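Local coordinates for hypothetical conserved protein (Geobacillus kaustophilus, PDB 2R5X) that is of unknown function but belongs to the YugN-like family, with an antiparallel beta sheet packed against two helices, at residues A[21-26]-A[113-118]; A[30-35]-A[39-44]; A[53-58]-A[107-112]; A[61-66]-A[70-75]. The protein carries 1 engineered substitution. One frame throughout, in Å; residues are numbered along the deposited sequence.

Contact 1 (A[21-26]-A[113-118]); sequences DDIMER and KSELEK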
# COMPACT_ATOMS: atom_id res chain seq x y z
N ASP A 21 -8.18 6.30 -0.49
CA ASP A 21 -9.08 5.29 0.07
C ASP A 21 -9.94 4.57 -0.98
O ASP A 21 -10.05 3.34 -0.96
CB ASP A 21 -10.01 5.92 1.12
CG ASP A 21 -9.42 5.91 2.52
OD1 ASP A 21 -8.69 4.96 2.87
OD2 ASP A 21 -9.71 6.85 3.30
N ASP A 22 -10.54 5.35 -1.88
CA ASP A 22 -11.35 4.80 -2.95
C ASP A 22 -10.53 3.88 -3.85
O ASP A 22 -10.95 2.77 -4.17
CB ASP A 22 -12.01 5.92 -3.76
CG ASP A 22 -13.25 6.49 -3.08
OD1 ASP A 22 -14.04 5.71 -2.52
OD2 ASP A 22 -13.43 7.73 -3.11
N ILE A 23 -9.34 4.36 -4.24
CA ILE A 23 -8.43 3.60 -5.10
C ILE A 23 -8.00 2.28 -4.45
O ILE A 23 -8.08 1.23 -5.09
CB ILE A 23 -7.20 4.47 -5.52
CG1 ILE A 23 -7.64 5.51 -6.55
CG2 ILE A 23 -6.07 3.60 -6.10
CD1 ILE A 23 -6.65 6.62 -6.78
N MET A 24 -7.59 2.34 -3.18
CA MET A 24 -7.12 1.15 -2.44
C MET A 24 -8.16 0.05 -2.29
O MET A 24 -7.85 -1.13 -2.49
CB MET A 24 -6.62 1.56 -1.06
CG MET A 24 -5.39 2.43 -1.05
SD MET A 24 -3.89 1.59 -1.55
CE MET A 24 -3.74 2.35 -3.10
N GLU A 25 -9.37 0.44 -1.91
CA GLU A 25 -10.48 -0.51 -1.75
C GLU A 25 -10.80 -1.23 -3.07
O GLU A 25 -11.07 -2.43 -3.08
CB GLU A 25 -11.74 0.18 -1.22
CG GLU A 25 -12.75 -0.79 -0.62
CD GLU A 25 -14.18 -0.49 -1.05
OE1 GLU A 25 -14.61 0.68 -0.96
OE2 GLU A 25 -14.89 -1.44 -1.46
N ARG A 26 -10.73 -0.49 -4.16
CA ARG A 26 -10.95 -0.99 -5.50
C ARG A 26 -9.91 -2.00 -5.90
O ARG A 26 -10.18 -2.92 -6.60
CB ARG A 26 -10.85 0.17 -6.47
CG ARG A 26 -11.96 0.31 -7.38
CD ARG A 26 -12.13 1.73 -7.78
NE ARG A 26 -11.10 2.23 -8.68
CZ ARG A 26 -10.74 3.49 -8.69
NH1 ARG A 26 -11.32 4.31 -7.87
NH2 ARG A 26 -9.81 3.91 -9.48
N LYS A 113 -0.30 3.10 -9.16
CA LYS A 113 0.32 4.26 -9.80
C LYS A 113 -0.51 4.84 -10.95
O LYS A 113 -0.68 6.06 -11.03
CB LYS A 113 1.74 3.90 -10.26
CG LYS A 113 2.51 5.02 -10.98
CD LYS A 113 2.84 6.18 -10.06
CE LYS A 113 3.44 7.33 -10.85
NZ LYS A 113 4.00 8.40 -9.97
N SER A 114 -1.05 3.96 -11.81
CA SER A 114 -1.89 4.35 -12.94
C SER A 114 -3.16 5.07 -12.50
O SER A 114 -3.56 6.06 -13.11
CB SER A 114 -2.26 3.11 -13.78
OG SER A 114 -3.12 3.44 -14.86
N GLU A 115 -3.79 4.55 -11.45
CA GLU A 115 -4.99 5.18 -10.88
C GLU A 115 -4.71 6.56 -10.27
O GLU A 115 -5.54 7.46 -10.35
CB GLU A 115 -5.69 4.28 -9.86
CG GLU A 115 -6.38 3.04 -10.44
CD GLU A 115 -7.27 3.34 -11.64
OE1 GLU A 115 -8.30 4.03 -11.47
OE2 GLU A 115 -6.93 2.88 -12.75
N LEU A 116 -3.53 6.72 -9.66
CA LEU A 116 -3.16 8.00 -9.06
C LEU A 116 -2.81 9.04 -10.14
O LEU A 116 -3.10 10.22 -9.97
CB LEU A 116 -2.00 7.84 -8.06
CG LEU A 116 -2.26 7.07 -6.75
CD1 LEU A 116 -0.94 6.81 -6.06
CD2 LEU A 116 -3.20 7.81 -5.81
N GLU A 117 -2.22 8.57 -11.24
CA GLU A 117 -1.90 9.43 -12.39
C GLU A 117 -3.13 9.99 -13.10
O GLU A 117 -3.07 11.07 -13.69
CB GLU A 117 -1.02 8.67 -13.40
CG GLU A 117 0.47 8.59 -13.02
CD GLU A 117 1.17 9.94 -13.03
OE1 GLU A 117 0.89 10.77 -13.93
OE2 GLU A 117 2.01 10.18 -12.14
N LYS A 118 -4.24 9.26 -13.02
CA LYS A 118 -5.50 9.64 -13.67
C LYS A 118 -6.21 10.80 -12.99
O LYS A 118 -7.08 11.44 -13.60
CB LYS A 118 -6.45 8.45 -13.74
CG LYS A 118 -6.09 7.44 -14.81
CD LYS A 118 -6.94 6.19 -14.66
CE LYS A 118 -6.64 5.22 -15.77
NZ LYS A 118 -7.34 3.94 -15.56
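I23 and R26 of helix 17-26 face E115 and L116 of helix 99-117. This is an antiparallel helix pair in the helical layer of an alpha+beta fold. The short segments approach to 10.5 Å between axes, and their directions differ by 148°. I23 makes the apolar half of the contact. Its side chain slants across that of E115, with CG2 lying 3.8 Å from E115 CB. The longer branch reaches on to L116. R26 makes the polar half. Its chain bends at chi3 and meets E115 at about a right angle. The guanidinium edge, not its face, is turned to the carboxylate, and the two planes are 86° apart. The salt bridge runs from R26 NH2 to E115 OE1, but the hydrogen bond in it is weak. R26 also has two conformers, so the exact fit is doubtful. The other oxygen, E115 OE2, takes K118 NZ at 3.0 Å on its syn side. E115 thus stands between two basic groups, which would probably favour its ionised form. With alanine in place of E115, R26 and K118 would probably lose the carboxylate they share, although the CB next to I23 would remain. Deeper in the interface, I23 CD1 rests 3.8 Å from L116 CD2.

Contact 2 (A[30-35]-A[39-44]); sequences VRAAQW and RVTYDR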
# COMPACT_ATOMS: atom_id res chain seq x y z
N VAL A 30 -7.26 -3.47 2.21
CA VAL A 30 -8.04 -3.06 3.39
C VAL A 30 -7.15 -2.20 4.29
O VAL A 30 -5.92 -2.33 4.25
CB VAL A 30 -8.64 -4.26 4.17
CG1 VAL A 30 -9.58 -5.07 3.27
CG2 VAL A 30 -7.55 -5.15 4.77
N ARG A 31 -7.72 -1.33 5.09
CA ARG A 31 -6.94 -0.54 6.02
C ARG A 31 -6.29 -1.39 7.06
O ARG A 31 -6.87 -2.32 7.50
CB ARG A 31 -7.82 0.43 6.74
CG ARG A 31 -8.01 1.70 6.05
CD ARG A 31 -6.82 2.60 6.07
NE ARG A 31 -7.34 3.85 5.64
CZ ARG A 31 -7.49 4.88 6.42
NH1 ARG A 31 -8.05 5.96 5.95
NH2 ARG A 31 -7.03 4.83 7.64
N ALA A 32 -5.09 -1.05 7.43
CA ALA A 32 -4.36 -1.80 8.44
C ALA A 32 -3.69 -0.84 9.40
O ALA A 32 -3.72 0.38 9.17
CB ALA A 32 -3.34 -2.71 7.78
N ALA A 33 -3.10 -1.39 10.46
CA ALA A 33 -2.35 -0.63 11.48
C ALA A 33 -3.03 0.68 11.87
O ALA A 33 -2.41 1.74 11.87
CB ALA A 33 -0.92 -0.37 11.01
N GLN A 34 -4.31 0.58 12.19
CA GLN A 34 -5.15 1.77 12.34
C GLN A 34 -4.97 2.49 13.68
O GLN A 34 -5.60 3.52 13.92
CB GLN A 34 -6.62 1.44 12.08
CG GLN A 34 -6.89 1.09 10.63
CD GLN A 34 -8.34 0.73 10.37
OE1 GLN A 34 -9.12 1.58 9.95
NE2 GLN A 34 -8.70 -0.52 10.61
N TRP A 35 -4.09 1.96 14.52
CA TRP A 35 -3.71 2.61 15.77
C TRP A 35 -2.80 3.82 15.54
O TRP A 35 -2.77 4.74 16.36
CB TRP A 35 -3.00 1.61 16.68
CG TRP A 35 -1.87 0.86 16.04
CD1 TRP A 35 -0.57 1.28 15.92
CD2 TRP A 35 -1.93 -0.44 15.44
NE1 TRP A 35 0.18 0.32 15.28
CE2 TRP A 35 -0.63 -0.75 14.97
CE3 TRP A 35 -2.95 -1.38 15.25
CZ2 TRP A 35 -0.32 -1.95 14.33
CZ3 TRP A 35 -2.64 -2.58 14.60
CH2 TRP A 35 -1.34 -2.86 14.16
N ARG A 39 0.31 7.84 10.25
CA ARG A 39 0.34 7.12 8.98
C ARG A 39 -0.98 6.45 8.63
O ARG A 39 -1.72 6.00 9.51
CB ARG A 39 1.44 6.05 8.99
CG ARG A 39 2.85 6.59 9.18
CD ARG A 39 3.88 5.50 8.99
NE ARG A 39 5.25 6.02 9.00
CZ ARG A 39 6.33 5.32 8.64
NH1 ARG A 39 6.21 4.06 8.22
NH2 ARG A 39 7.52 5.88 8.69
N VAL A 40 -1.27 6.37 7.33
CA VAL A 40 -2.33 5.49 6.83
C VAL A 40 -1.68 4.29 6.15
O VAL A 40 -0.69 4.44 5.44
CB VAL A 40 -3.35 6.20 5.87
CG1 VAL A 40 -4.15 7.25 6.62
CG2 VAL A 40 -2.66 6.80 4.64
N THR A 41 -2.25 3.11 6.38
CA THR A 41 -1.67 1.86 5.94
C THR A 41 -2.74 0.99 5.28
O THR A 41 -3.86 0.89 5.78
CB THR A 41 -1.07 1.09 7.13
OG1 THR A 41 -0.17 1.94 7.84
CG2 THR A 41 -0.32 -0.14 6.67
N TYR A 42 -2.39 0.38 4.15
CA TYR A 42 -3.30 -0.50 3.42
C TYR A 42 -2.62 -1.81 3.11
O TYR A 42 -1.50 -1.82 2.61
CB TYR A 42 -3.73 0.14 2.11
CG TYR A 42 -4.28 1.53 2.23
CD1 TYR A 42 -5.65 1.74 2.37
CD2 TYR A 42 -3.44 2.64 2.19
CE1 TYR A 42 -6.16 3.03 2.45
CE2 TYR A 42 -3.93 3.92 2.30
CZ TYR A 42 -5.29 4.11 2.42
OH TYR A 42 -5.77 5.39 2.52
N ASP A 43 -3.29 -2.92 3.41
CA ASP A 43 -2.72 -4.24 3.16
C ASP A 43 -3.56 -5.00 2.16
O ASP A 43 -4.79 -4.98 2.23
CB ASP A 43 -2.67 -5.07 4.45
CG ASP A 43 -1.52 -4.70 5.35
OD1 ASP A 43 -0.69 -3.85 4.97
OD2 ASP A 43 -1.46 -5.26 6.47
N ARG A 44 -2.90 -5.67 1.22
CA ARG A 44 -3.56 -6.67 0.39
C ARG A 44 -2.94 -8.02 0.69
O ARG A 44 -1.73 -8.21 0.52
CB ARG A 44 -3.47 -6.35 -1.09
CG ARG A 44 -4.28 -7.32 -1.94
CD ARG A 44 -4.18 -7.01 -3.40
NE ARG A 44 -4.66 -8.13 -4.20
CZ ARG A 44 -5.16 -8.03 -5.42
NH1 ARG A 44 -5.28 -6.85 -6.00
NH2 ARG A 44 -5.57 -9.12 -6.06
O HOH W 1 -4.52 2.89 8.44
O HOH W 2 -1.17 3.08 9.87
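The beta hairpin of strands 30-32 and 39-48 pairs V30 with D43 and R31 with Y42. V30 and D43 form the hydrogen-bonded pair. V30 N gives to D43 O at 2.9 Å, and D43 N gives to V30 O at 2.8 Å. Farther on, A32 N bonds T41 O at 2.8 Å. Beyond it a water lies between the strands, 2.7 Å from A32 O, and accepts from T41 N. On the face of R31 and Y42, the arginine bends at chi2 (-73°) and runs beside the tyrosine, aligned with it. R31 NE comes 3.5 Å from Y42 CE1, with the guanidinium and ring planes 76° apart. V40 CG1 lies over one guanidinium face, 3.9 Å from R31 NH2. R31 has a second conformer, so these side-chain contacts are doubtful in detail. Y42 OH and R31 NH1 both reach D21, each using a different carboxylate oxygen. A leucine replacing Y42 would probably leave D21 OD1 without its hydroxyl partner and R31 without the ring beside it. On the other face, A32 CB sits 3.4 Å from D43 OD2, which is salt-bridged to R56. Helix 17-26 covers Y42 through L17, L20 and M24, while strand 51-61 pairs with the far edge of strand 39-48.

Contact 3 (A[53-58]-A[107-112]); sequences YYLRVQ and NVLAQV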
# COMPACT_ATOMS: atom_id res chain seq x y z
N TYR A 53 1.19 -13.63 3.01
CA TYR A 53 1.98 -12.52 2.50
C TYR A 53 1.05 -11.34 2.40
O TYR A 53 -0.13 -11.49 2.07
CB TYR A 53 2.54 -12.85 1.12
CG TYR A 53 3.61 -13.92 1.15
CD1 TYR A 53 4.95 -13.59 1.37
CD2 TYR A 53 3.28 -15.26 0.94
CE1 TYR A 53 5.93 -14.57 1.38
CE2 TYR A 53 4.25 -16.25 0.96
CZ TYR A 53 5.57 -15.90 1.18
OH TYR A 53 6.53 -16.89 1.20
N TYR A 54 1.58 -10.15 2.69
CA TYR A 54 0.78 -8.95 2.58
C TYR A 54 1.53 -7.82 1.88
O TYR A 54 2.67 -7.49 2.23
CB TYR A 54 0.20 -8.51 3.94
CG TYR A 54 1.21 -8.33 5.05
CD1 TYR A 54 1.77 -7.08 5.32
CD2 TYR A 54 1.58 -9.40 5.86
CE1 TYR A 54 2.68 -6.90 6.35
CE2 TYR A 54 2.51 -9.24 6.90
CZ TYR A 54 3.04 -7.99 7.14
OH TYR A 54 3.95 -7.82 8.16
N LEU A 55 0.89 -7.25 0.86
CA LEU A 55 1.44 -6.10 0.16
C LEU A 55 1.00 -4.85 0.91
O LEU A 55 -0.19 -4.56 0.98
CB LEU A 55 0.93 -6.08 -1.29
CG LEU A 55 1.31 -4.91 -2.22
CD1 LEU A 55 2.83 -4.72 -2.29
CD2 LEU A 55 0.73 -5.13 -3.60
N ARG A 56 1.96 -4.11 1.45
CA ARG A 56 1.65 -2.98 2.31
C ARG A 56 1.99 -1.65 1.65
O ARG A 56 3.14 -1.41 1.28
CB ARG A 56 2.39 -3.11 3.65
CG ARG A 56 2.23 -1.92 4.58
CD ARG A 56 2.51 -2.30 6.04
NE ARG A 56 1.46 -3.17 6.60
CZ ARG A 56 1.29 -3.42 7.89
NH1 ARG A 56 2.09 -2.87 8.80
NH2 ARG A 56 0.32 -4.22 8.29
N VAL A 57 0.98 -0.80 1.51
CA VAL A 57 1.15 0.58 1.02
C VAL A 57 0.86 1.53 2.17
O VAL A 57 -0.16 1.40 2.85
CB VAL A 57 0.26 0.87 -0.21
CG1 VAL A 57 0.38 2.33 -0.66
CG2 VAL A 57 0.62 -0.06 -1.36
N GLN A 58 1.76 2.48 2.39
CA GLN A 58 1.70 3.34 3.55
C GLN A 58 2.00 4.77 3.13
O GLN A 58 2.78 5.00 2.20
CB GLN A 58 2.71 2.87 4.58
CG GLN A 58 2.37 3.23 6.01
CD GLN A 58 3.28 2.55 7.00
OE1 GLN A 58 4.50 2.54 6.83
NE2 GLN A 58 2.70 1.98 8.05
N ASN A 107 2.58 -5.88 -10.15
CA ASN A 107 1.44 -5.58 -11.02
C ASN A 107 0.39 -4.72 -10.33
O ASN A 107 -0.15 -3.79 -10.94
CB ASN A 107 0.77 -6.88 -11.51
CG ASN A 107 1.72 -7.78 -12.30
OD1 ASN A 107 2.79 -7.35 -12.73
ND2 ASN A 107 1.33 -9.04 -12.48
N VAL A 108 0.11 -5.03 -9.07
CA VAL A 108 -0.87 -4.30 -8.29
C VAL A 108 -0.39 -2.87 -8.06
O VAL A 108 -1.15 -1.91 -8.18
CB VAL A 108 -1.21 -5.04 -6.97
CG1 VAL A 108 -2.10 -4.19 -6.08
CG2 VAL A 108 -1.90 -6.36 -7.27
N LEU A 109 0.90 -2.71 -7.76
CA LEU A 109 1.48 -1.38 -7.55
C LEU A 109 1.47 -0.51 -8.82
O LEU A 109 1.26 0.70 -8.75
CB LEU A 109 2.90 -1.51 -6.97
CG LEU A 109 2.92 -2.09 -5.54
CD1 LEU A 109 4.31 -2.54 -5.13
CD2 LEU A 109 2.33 -1.11 -4.52
N ALA A 110 1.68 -1.14 -9.97
CA ALA A 110 1.55 -0.46 -11.27
C ALA A 110 0.15 0.11 -11.49
O ALA A 110 -0.00 1.21 -12.02
CB ALA A 110 1.91 -1.41 -12.40
N GLN A 111 -0.87 -0.63 -11.08
CA GLN A 111 -2.22 -0.11 -11.20
C GLN A 111 -2.57 0.90 -10.10
O GLN A 111 -3.39 1.77 -10.33
CB GLN A 111 -3.27 -1.21 -11.37
CG GLN A 111 -3.52 -2.12 -10.18
CD GLN A 111 -4.34 -3.34 -10.53
OE1 GLN A 111 -3.89 -4.48 -10.35
NE2 GLN A 111 -5.54 -3.12 -11.04
N VAL A 112 -1.93 0.80 -8.94
CA VAL A 112 -2.01 1.87 -7.94
C VAL A 112 -1.50 3.17 -8.57
O VAL A 112 -2.19 4.18 -8.56
CB VAL A 112 -1.22 1.53 -6.63
CG1 VAL A 112 -1.11 2.75 -5.74
CG2 VAL A 112 -1.88 0.40 -5.87
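L55 of strand 51-61 packs on V108 and L109 of helix 99-117, where the long helix lies on the antiparallel sheet. Strand and helix run nearly the same way, with segment axes 10.7 Å apart at 24°. The contact is wholly apolar and buried. L55 carries most of it. Its CB leaves the strand toward the helix. CG stands anti to the backbone N (chi1 177°), which carries the fork of the side chain out to the helix. CB and CG themselves serve as the stem, and the two methyls do the touching. CD1 goes to L109, lying 3.9 Å from L109 CD1. CD2 goes to V108, at 3.9 Å from both V108 CB and V108 CG1. The fork is therefore shared between two successive helix residues. L55 and V108 interleave, each pointing past the other, whereas L55 meets L109 at a slant. C105, also on the helix, touches L55 as well. F29 adds to the cover of V108, and F5 and P78 to that of L109. V57, two residues along the strand, extends the same apolar face. It uses its CG2 branch, which meets the second methyl of L109: V57 CG2 to L109 CD2 is 3.7 Å.

Contact 4 (A[61-66]-A[70-75]); sequences AIEGNV and YALIKL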
# COMPACT_ATOMS: atom_id res chain seq x y z
N ALA A 61 0.32 11.72 6.73
CA ALA A 61 -0.45 12.93 6.51
C ALA A 61 0.46 14.16 6.56
O ALA A 61 0.83 14.62 7.64
CB ALA A 61 -1.59 13.04 7.52
N ILE A 62 0.82 14.67 5.38
CA ILE A 62 1.67 15.86 5.25
C ILE A 62 0.85 17.14 5.48
O ILE A 62 1.38 18.17 5.91
CB ILE A 62 2.47 15.86 3.90
CG1 ILE A 62 3.66 16.84 3.94
CG2 ILE A 62 1.56 16.11 2.68
CD1 ILE A 62 4.72 16.61 2.86
N GLU A 63 -0.45 17.05 5.20
CA GLU A 63 -1.42 18.10 5.47
C GLU A 63 -2.68 17.45 6.04
O GLU A 63 -2.98 16.33 5.68
CB GLU A 63 -1.74 18.84 4.16
CG GLU A 63 -1.26 20.26 4.10
CD GLU A 63 -0.74 20.71 2.74
OE1 GLU A 63 -1.54 21.08 1.86
OE2 GLU A 63 0.49 20.76 2.58
N GLY A 64 -3.40 18.13 6.93
CA GLY A 64 -4.56 17.55 7.62
C GLY A 64 -4.13 16.47 8.59
O GLY A 64 -2.98 16.44 9.03
N ASN A 65 -5.06 15.59 8.95
CA ASN A 65 -4.72 14.43 9.77
C ASN A 65 -5.46 13.15 9.34
O ASN A 65 -6.45 13.22 8.61
CB ASN A 65 -4.93 14.72 11.26
CG ASN A 65 -6.38 14.61 11.68
OD1 ASN A 65 -7.25 15.31 11.16
ND2 ASN A 65 -6.65 13.74 12.65
N VAL A 66 -4.96 12.01 9.82
CA VAL A 66 -5.43 10.67 9.46
C VAL A 66 -6.95 10.45 9.62
O VAL A 66 -7.59 9.76 8.81
CB VAL A 66 -4.58 9.60 10.22
CG1 VAL A 66 -5.26 8.23 10.30
CG2 VAL A 66 -3.21 9.47 9.56
N TYR A 70 -10.53 15.18 4.38
CA TYR A 70 -9.41 15.86 3.73
C TYR A 70 -8.13 15.74 4.55
O TYR A 70 -8.00 16.34 5.62
CB TYR A 70 -9.70 17.34 3.41
CG TYR A 70 -8.45 18.07 2.94
CD1 TYR A 70 -7.85 17.74 1.72
CD2 TYR A 70 -7.86 19.07 3.71
CE1 TYR A 70 -6.70 18.39 1.28
CE2 TYR A 70 -6.71 19.72 3.29
CZ TYR A 70 -6.14 19.38 2.07
OH TYR A 70 -5.00 20.02 1.64
N ALA A 71 -7.21 14.95 4.02
CA ALA A 71 -5.83 14.93 4.48
C ALA A 71 -5.00 14.75 3.22
O ALA A 71 -5.44 14.10 2.28
CB ALA A 71 -5.60 13.78 5.44
N LEU A 72 -3.82 15.36 3.18
CA LEU A 72 -2.93 15.15 2.05
C LEU A 72 -1.91 14.08 2.44
O LEU A 72 -1.23 14.20 3.46
CB LEU A 72 -2.24 16.45 1.61
CG LEU A 72 -1.60 16.47 0.22
CD1 LEU A 72 -2.65 16.39 -0.89
CD2 LEU A 72 -0.73 17.70 0.04
N ILE A 73 -1.84 13.02 1.63
CA ILE A 73 -1.02 11.85 1.93
C ILE A 73 0.21 11.78 1.02
O ILE A 73 0.10 11.83 -0.20
CB ILE A 73 -1.87 10.53 1.87
CG1 ILE A 73 -3.11 10.61 2.76
CG2 ILE A 73 -1.03 9.29 2.21
CD1 ILE A 73 -2.85 10.91 4.26
N LYS A 74 1.39 11.69 1.63
CA LYS A 74 2.61 11.40 0.89
C LYS A 74 2.97 9.92 1.09
O LYS A 74 3.25 9.49 2.21
CB LYS A 74 3.74 12.35 1.32
CG LYS A 74 5.00 12.33 0.45
CD LYS A 74 5.94 11.18 0.80
CE LYS A 74 7.21 11.17 -0.02
NZ LYS A 74 7.89 9.86 0.10
N LEU A 75 2.96 9.16 -0.00
CA LEU A 75 3.20 7.71 0.05
C LEU A 75 4.67 7.35 0.22
O LEU A 75 5.56 8.00 -0.33
CB LEU A 75 2.64 7.02 -1.19
CG LEU A 75 1.15 7.08 -1.52
CD1 LEU A 75 0.91 6.47 -2.88
CD2 LEU A 75 0.30 6.35 -0.49
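I62 and E63 both stand opposite L72, so the antiparallel pairing of 61-66 with 70-75 contains a classic beta bulge. The register shifts by one residue between the A61-I73 pair, which is non-hydrogen-bonded, and the hydrogen-bonded pair E63-L72. The carbonyl of L72 serves both bulge residues. I62 N gives to L72 O at 2.8 Å, and E63 N adds a weak bond to L72 O at 3.4 Å. In return L72 N gives to E63 O at 2.8 Å, from above the carbonyl plane. The chain changes direction at I62 and E63. G64 follows with positive phi (69°), and a CB there would clash with Y70 O and A71 CA. L72 carries the side-chain contact. Its CG is anti to the backbone N (chi1 -163°), and the chain runs beside both I62 and E63, pointing their way. L72 CD2 lies 3.8 Å from I62 CG2. The stems are closer, with L72 CB 3.5 Å from E63 CB. A61 and I73 meet separately: I73 CD1 reaches 4.1 Å from A61 CB. At the turn end, A71 CB sits 3.3 Å from N65 O. The ring of Y70 slants past E63 but is poorly ordered. On its other edge strand 71-84 pairs with strand 14-16, through the backbones of I73 and V15. Helix 17-26 covers A71 and I73 with L17, and L20 also packs on I73.

How the contacts relate
From the N terminus, contact 1 opens first, at helix 17-26, and closes last, at the end of helix 99-117. The other three nest inside its loop. Contact 2 closes a short hairpin next, before contact 3 opens on strand 51-61. Contact 3 spans from there to helix 99-117, and contact 4 lies nested within it as another local turn. Contact 2 is in series with contacts 3 and 4, and none cross. Contacts 2 and 4 pair chain at two turns of the sheet, while contact 3 sets the long helix on it and contact 1 joins the two helices. M24 bridges contacts 1 and 3 through V112, and L75 links contact 4 to L116.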